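Local structure of dermonecrotic toxin (2EBF) at residues L174-L179 against I550-L555; A682-F687 against A709-A714. The protein acts as a potent mitogenic, dermonecrotic toxin that induces bone resorption and is associated with severe atrophic rhinitis in pigs, this chain being its C-terminal region. All blocks are in the same frame, centred on the assembly; numbering follows the deposited sequence.

Contact 1: residues L174-L179 against I550-L555; sequences LIRFAL and IEVTEL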
loop_
_atom_site.group_PDB
_atom_site.type_symbol
_atom_site.label_atom_id
_atom_site.label_comp_id
_atom_site.label_asym_id
_atom_site.label_seq_id
_atom_site.Cartn_x
_atom_site.Cartn_y
_atom_site.Cartn_z
ATOM N N LEU A 174 0.517 7.234 4.902
ATOM C CA LEU A 174 -0.687 6.392 4.751
ATOM C C LEU A 174 -1.842 6.951 5.602
ATOM O O LEU A 174 -3.010 6.887 5.203
ATOM C CB LEU A 174 -0.402 4.913 5.037
ATOM C CG LEU A 174 0.276 4.134 3.893
ATOM C CD1 LEU A 174 1.068 2.929 4.403
ATOM C CD2 LEU A 174 -0.731 3.695 2.822
ATOM N N ILE A 175 -1.505 7.536 6.755
ATOM C CA ILE A 175 -2.495 8.269 7.554
ATOM C C ILE A 175 -3.013 9.487 6.780
ATOM O O ILE A 175 -4.217 9.719 6.741
ATOM C CB ILE A 175 -1.935 8.694 8.944
ATOM C CG1 ILE A 175 -1.779 7.466 9.851
ATOM C CG2 ILE A 175 -2.820 9.781 9.599
ATOM C CD1 ILE A 175 -0.926 7.728 11.126
ATOM N N ARG A 176 -2.113 10.250 6.157
ATOM C CA ARG A 176 -2.535 11.420 5.376
ATOM C C ARG A 176 -3.499 11.024 4.249
ATOM O O ARG A 176 -4.513 11.695 4.029
ATOM C CB ARG A 176 -1.331 12.182 4.818
ATOM C CG ARG A 176 -0.383 12.691 5.886
ATOM C CD ARG A 176 0.697 13.553 5.264
ATOM N NE ARG A 176 1.418 14.351 6.251
ATOM C CZ ARG A 176 2.646 14.090 6.691
ATOM N NH1 ARG A 176 3.326 13.043 6.239
ATOM N NH2 ARG A 176 3.203 14.905 7.580
ATOM N N PHE A 177 -3.177 9.933 3.552
ATOM C CA PHE A 177 -4.074 9.365 2.536
ATOM C C PHE A 177 -5.451 9.036 3.115
ATOM O O PHE A 177 -6.471 9.415 2.538
ATOM C CB PHE A 177 -3.444 8.116 1.899
ATOM C CG PHE A 177 -4.409 7.295 1.057
ATOM C CD1 PHE A 177 -4.916 7.799 -0.132
ATOM C CD2 PHE A 177 -4.792 6.021 1.467
ATOM C CE1 PHE A 177 -5.806 7.057 -0.906
ATOM C CE2 PHE A 177 -5.669 5.257 0.699
ATOM C CZ PHE A 177 -6.180 5.779 -0.491
ATOM N N ALA A 178 -5.468 8.332 4.254
ATOM C CA ALA A 178 -6.718 7.893 4.888
ATOM C C ALA A 178 -7.588 9.083 5.261
ATOM O O ALA A 178 -8.797 9.067 5.036
ATOM C CB ALA A 178 -6.428 7.048 6.128
ATOM N N LEU A 179 -6.956 10.124 5.803
ATOM C CA LEU A 179 -7.671 11.309 6.298
ATOM C C LEU A 179 -8.373 12.115 5.206
ATOM O O LEU A 179 -9.398 12.758 5.455
ATOM C CB LEU A 179 -6.713 12.227 7.068
ATOM C CG LEU A 179 -6.187 11.756 8.428
ATOM C CD1 LEU A 179 -5.197 12.787 8.978
ATOM C CD2 LEU A 179 -7.320 11.531 9.416
ATOM N N ILE A 550 5.180 15.754 -2.296
ATOM C CA ILE A 550 3.987 16.479 -1.875
ATOM C C ILE A 550 4.403 17.336 -0.674
ATOM O O ILE A 550 5.191 16.889 0.152
ATOM C CB ILE A 550 2.857 15.506 -1.446
ATOM C CG1 ILE A 550 2.272 14.776 -2.658
ATOM C CG2 ILE A 550 1.748 16.254 -0.693
ATOM C CD1 ILE A 550 1.594 13.433 -2.321
ATOM N N GLU A 551 3.911 18.570 -0.612
ATOM C CA GLU A 551 4.209 19.461 0.510
ATOM C C GLU A 551 3.411 19.015 1.729
ATOM O O GLU A 551 2.203 18.791 1.634
ATOM C CB GLU A 551 3.872 20.921 0.177
ATOM C CG GLU A 551 4.831 21.584 -0.826
ATOM C CD GLU A 551 4.817 23.103 -0.719
ATOM O OE1 GLU A 551 3.717 23.705 -0.819
ATOM O OE2 GLU A 551 5.911 23.698 -0.530
ATOM N N VAL A 552 4.089 18.898 2.869
ATOM C CA VAL A 552 3.446 18.401 4.095
ATOM C C VAL A 552 3.536 19.366 5.280
ATOM O O VAL A 552 4.440 20.209 5.350
ATOM C CB VAL A 552 4.015 17.021 4.529
ATOM C CG1 VAL A 552 3.691 15.946 3.486
ATOM C CG2 VAL A 552 5.527 17.109 4.805
ATOM N N THR A 553 2.554 19.244 6.174
ATOM C CA THR A 553 2.629 19.739 7.538
ATOM C C THR A 553 2.784 18.489 8.393
ATOM O O THR A 553 2.096 17.491 8.168
ATOM C CB THR A 553 1.319 20.421 7.956
ATOM O OG1 THR A 553 0.961 21.412 6.991
ATOM C CG2 THR A 553 1.452 21.071 9.314
ATOM N N GLU A 554 3.692 18.537 9.360
ATOM C CA GLU A 554 3.824 17.457 10.319
ATOM C C GLU A 554 2.457 17.076 10.912
ATOM O O GLU A 554 1.642 17.946 11.235
ATOM C CB GLU A 554 4.792 17.875 11.429
ATOM C CG GLU A 554 5.300 16.727 12.251
ATOM C CD GLU A 554 6.571 16.106 11.707
ATOM O OE1 GLU A 554 6.949 16.350 10.539
ATOM O OE2 GLU A 554 7.204 15.362 12.474
ATOM N N LEU A 555 2.198 15.779 11.034
ATOM C CA LEU A 555 1.022 15.326 11.779
ATOM C C LEU A 555 1.168 15.753 13.238
ATOM O O LEU A 555 2.287 15.853 13.754
ATOM C CB LEU A 555 0.837 13.816 11.661
ATOM C CG LEU A 555 0.471 13.293 10.263
ATOM C CD1 LEU A 555 0.466 11.759 10.251
ATOM C CD2 LEU A 555 -0.883 13.859 9.769
HETATM O O HOH W 1 -0.531 16.449 7.277
#
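With CG of R176 anti to its own carbonyl carbon (chi1 -59°) and the chain extended from there to NE, the arginine reaches straight from helix 171-180 to the loop, and its guanidinium slots between V552 and L555. CG1 of V552 lies 3.8 Å above the guanidinium plane, over its centre, while CG of L555 covers the opposite face, displaced toward the rim. The edge takes the polar contact: NH2 donates to O of T553 at 2.9 Å with an N-H...O angle of 162°, the oxygen lying nearly in the guanidinium plane although the donor stands above the carbonyl plane. One water accepts from NE and donates to the same oxygen, so that T553 O is gripped both directly and through solvent. Beside the arginine, CG2 of I175 packs on CD1 of L555 at 3.9 Å. NH1 forms a salt bridge with D173, which holds the group from the helix side, and Y474 of helix 473-490 also touches R176 and V552. At this surface contact an arginine whose guanidinium lies between two aliphatic side chains ties helix 171-180 to the irregular loop between strands 537-539 and 567-568, in the C2 region of the toxin.

Contact 2: residues A682-F687 against A709-A714; sequences ASHLQF and AQRNRA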
loop_
_atom_site.group_PDB
_atom_site.type_symbol
_atom_site.label_atom_id
_atom_site.label_comp_id
_atom_site.label_asym_id
_atom_site.label_seq_id
_atom_site.Cartn_x
_atom_site.Cartn_y
_atom_site.Cartn_z
ATOM N N ALA A 682 38.410 -11.543 18.184
ATOM C CA ALA A 682 39.380 -12.241 19.014
ATOM C C ALA A 682 38.950 -12.350 20.484
ATOM O O ALA A 682 39.711 -12.832 21.333
ATOM C CB ALA A 682 40.743 -11.562 18.904
ATOM N N SER A 683 37.720 -11.958 20.780
ATOM C CA SER A 683 37.228 -12.058 22.154
ATOM C C SER A 683 35.885 -12.767 22.304
ATOM O O SER A 683 35.242 -12.650 23.339
ATOM C CB SER A 683 37.200 -10.671 22.801
ATOM O OG SER A 683 36.205 -9.871 22.205
ATOM N N HIS A 684 35.479 -13.525 21.289
ATOM C CA HIS A 684 34.179 -14.205 21.304
ATOM C C HIS A 684 34.100 -15.385 22.289
ATOM O O HIS A 684 33.003 -15.842 22.631
ATOM C CB HIS A 684 33.809 -14.671 19.894
ATOM C CG HIS A 684 34.372 -16.011 19.537
ATOM N ND1 HIS A 684 35.722 -16.227 19.358
ATOM C CD2 HIS A 684 33.769 -17.203 19.329
ATOM C CE1 HIS A 684 35.924 -17.499 19.052
ATOM N NE2 HIS A 684 34.755 -18.111 19.028
ATOM N N LEU A 685 35.253 -15.883 22.736
ATOM C CA LEU A 685 35.275 -17.008 23.687
ATOM C C LEU A 685 34.877 -16.590 25.104
ATOM O O LEU A 685 34.764 -17.436 25.996
ATOM C CB LEU A 685 36.625 -17.746 23.678
ATOM C CG LEU A 685 36.966 -18.589 22.438
ATOM C CD1 LEU A 685 38.223 -19.404 22.698
ATOM C CD2 LEU A 685 35.811 -19.506 22.003
ATOM N N GLN A 686 34.649 -15.293 25.313
ATOM C CA GLN A 686 34.060 -14.851 26.576
ATOM C C GLN A 686 32.610 -15.345 26.702
ATOM O O GLN A 686 32.035 -15.349 27.792
ATOM C CB GLN A 686 34.237 -13.333 26.813
ATOM C CG GLN A 686 33.401 -12.398 25.985
ATOM C CD GLN A 686 33.912 -10.945 26.024
ATOM O OE1 GLN A 686 34.349 -10.401 25.003
ATOM N NE2 GLN A 686 33.861 -10.320 27.201
ATOM N N PHE A 687 32.048 -15.793 25.577
ATOM C CA PHE A 687 30.674 -16.279 25.503
ATOM C C PHE A 687 30.668 -17.776 25.286
ATOM O O PHE A 687 31.608 -18.334 24.718
ATOM C CB PHE A 687 29.903 -15.583 24.370
ATOM C CG PHE A 687 30.028 -14.093 24.399
ATOM C CD1 PHE A 687 29.546 -13.367 25.487
ATOM C CD2 PHE A 687 30.639 -13.413 23.353
ATOM C CE1 PHE A 687 29.685 -11.978 25.540
ATOM C CE2 PHE A 687 30.776 -12.028 23.396
ATOM C CZ PHE A 687 30.292 -11.309 24.478
ATOM N N ALA A 709 24.185 -13.303 19.068
ATOM C CA ALA A 709 22.858 -13.195 19.670
ATOM C C ALA A 709 22.342 -14.572 20.105
ATOM O O ALA A 709 21.816 -14.731 21.202
ATOM C CB ALA A 709 21.878 -12.528 18.701
ATOM N N GLN A 710 22.518 -15.565 19.246
ATOM C CA GLN A 710 22.025 -16.918 19.533
ATOM C C GLN A 710 22.763 -17.564 20.703
ATOM O O GLN A 710 22.141 -18.129 21.616
ATOM C CB GLN A 710 22.115 -17.792 18.282
ATOM C CG GLN A 710 21.079 -17.438 17.222
ATOM C CD GLN A 710 21.092 -18.369 16.027
ATOM O OE1 GLN A 710 22.072 -19.068 15.765
ATOM N NE2 GLN A 710 19.996 -18.363 15.272
ATOM N N ARG A 711 24.089 -17.460 20.698
ATOM C CA ARG A 711 24.897 -18.060 21.765
ATOM C C ARG A 711 24.538 -17.481 23.124
ATOM O O ARG A 711 24.525 -18.196 24.144
ATOM C CB ARG A 711 26.395 -17.903 21.483
ATOM C CG ARG A 711 26.890 -18.853 20.417
ATOM C CD ARG A 711 28.249 -18.475 19.872
ATOM N NE ARG A 711 29.297 -18.426 20.893
ATOM C CZ ARG A 711 30.513 -17.933 20.666
ATOM N NH1 ARG A 711 30.812 -17.472 19.464
ATOM N NH2 ARG A 711 31.428 -17.906 21.625
ATOM N N ASN A 712 24.225 -16.191 23.127
ATOM C CA ASN A 712 23.923 -15.477 24.350
ATOM C C ASN A 712 22.443 -15.433 24.715
ATOM O O ASN A 712 22.061 -14.749 25.675
ATOM C CB ASN A 712 24.498 -14.063 24.269
ATOM C CG ASN A 712 25.995 -14.045 24.445
ATOM O OD1 ASN A 712 26.511 -14.313 25.540
ATOM N ND2 ASN A 712 26.710 -13.742 23.372
ATOM N N ARG A 713 21.617 -16.149 23.943
ATOM C CA ARG A 713 20.165 -16.157 24.134
ATOM C C ARG A 713 19.657 -14.719 24.285
ATOM O O ARG A 713 18.895 -14.397 25.202
ATOM C CB ARG A 713 19.767 -17.046 25.323
ATOM C CG ARG A 713 20.185 -18.529 25.132
ATOM C CD ARG A 713 19.840 -19.378 26.348
ATOM N NE ARG A 713 18.391 -19.486 26.527
ATOM C CZ ARG A 713 17.626 -20.403 25.933
ATOM N NH1 ARG A 713 18.167 -21.307 25.121
ATOM N NH2 ARG A 713 16.316 -20.415 26.152
ATOM N N ALA A 714 20.124 -13.865 23.371
ATOM C CA ALA A 714 19.855 -12.430 23.392
ATOM C C ALA A 714 18.380 -12.109 23.218
ATOM O O ALA A 714 17.722 -12.666 22.332
ATOM C CB ALA A 714 20.663 -11.742 22.292
#
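Hydrogen bonding between the two segments runs through R711, whose NH2 meets two backbone carbonyls of the 682-687 turn. The bond to O of F687 is 3.1 Å long with an N-H...O angle of 150°; the oxygen lies in the guanidinium plane, but the nitrogen stands well above the plane of the carbonyl. A second bond, to O of H684, is short at 2.8 Å yet weak, since its angle is only 118°. The same H684 oxygen accepts a bond from the backbone N of F687, which closes the turn on itself. A bend at chi3 turns the guanidinium so that NH2 faces both carbonyls. E707 forms a salt bridge with NH1 and the carbonyl of V688 accepts from NE, so several partners fix its rotation.

Contacts between flat groups make up the second kind. The imidazole of H684 presents its edge to R711, with CD2 3.0 Å from NH1, and the two planes are almost perpendicular at 88°; its NE2 has a weak hydrogen bond to D693. The N712 amide stands nearly at right angles to the F687 ring, with ND2 3.4 Å above one face, offset toward the rim, and OD1 3.2 Å from CD1. ND2 also donates to the carbonyl of I708, tying the amide back to its own helix.

R713, with positive phi, is the C-prime residue of the Schellman motif ending helix 701-711. In the C3 region, near the phosphonate pocket, where S683 touches C626, this helix end meets the short 3-10 turn after strand 676-681, with L697 of strand 697-700 touching both H684 and R711, W652 of strand 643-656 against N712, and H666 of strand 660-673 edge-to-face with F687.

In the fold
Contacts 1 and 2 share no element and do not touch: their centres are 44 Å apart and their nearest atoms about 29 Å. Contact 1 joins parts far apart in sequence, 371 residues at the closest ends, at the surface but nearer the chain's centre; contact 2 spans just 22 residues, is partly buried and lies within the C3 region. Both use an arginine from a helix to hold backbone carbonyls, one in contact 1 and two in contact 2, one of them weakly. In contact 1 aliphatic groups flank that arginine and water shares the work, whereas contact 2 adds aromatic and amide groups, and the side chain of F687 lies about 11 Å from the bound phosphonate.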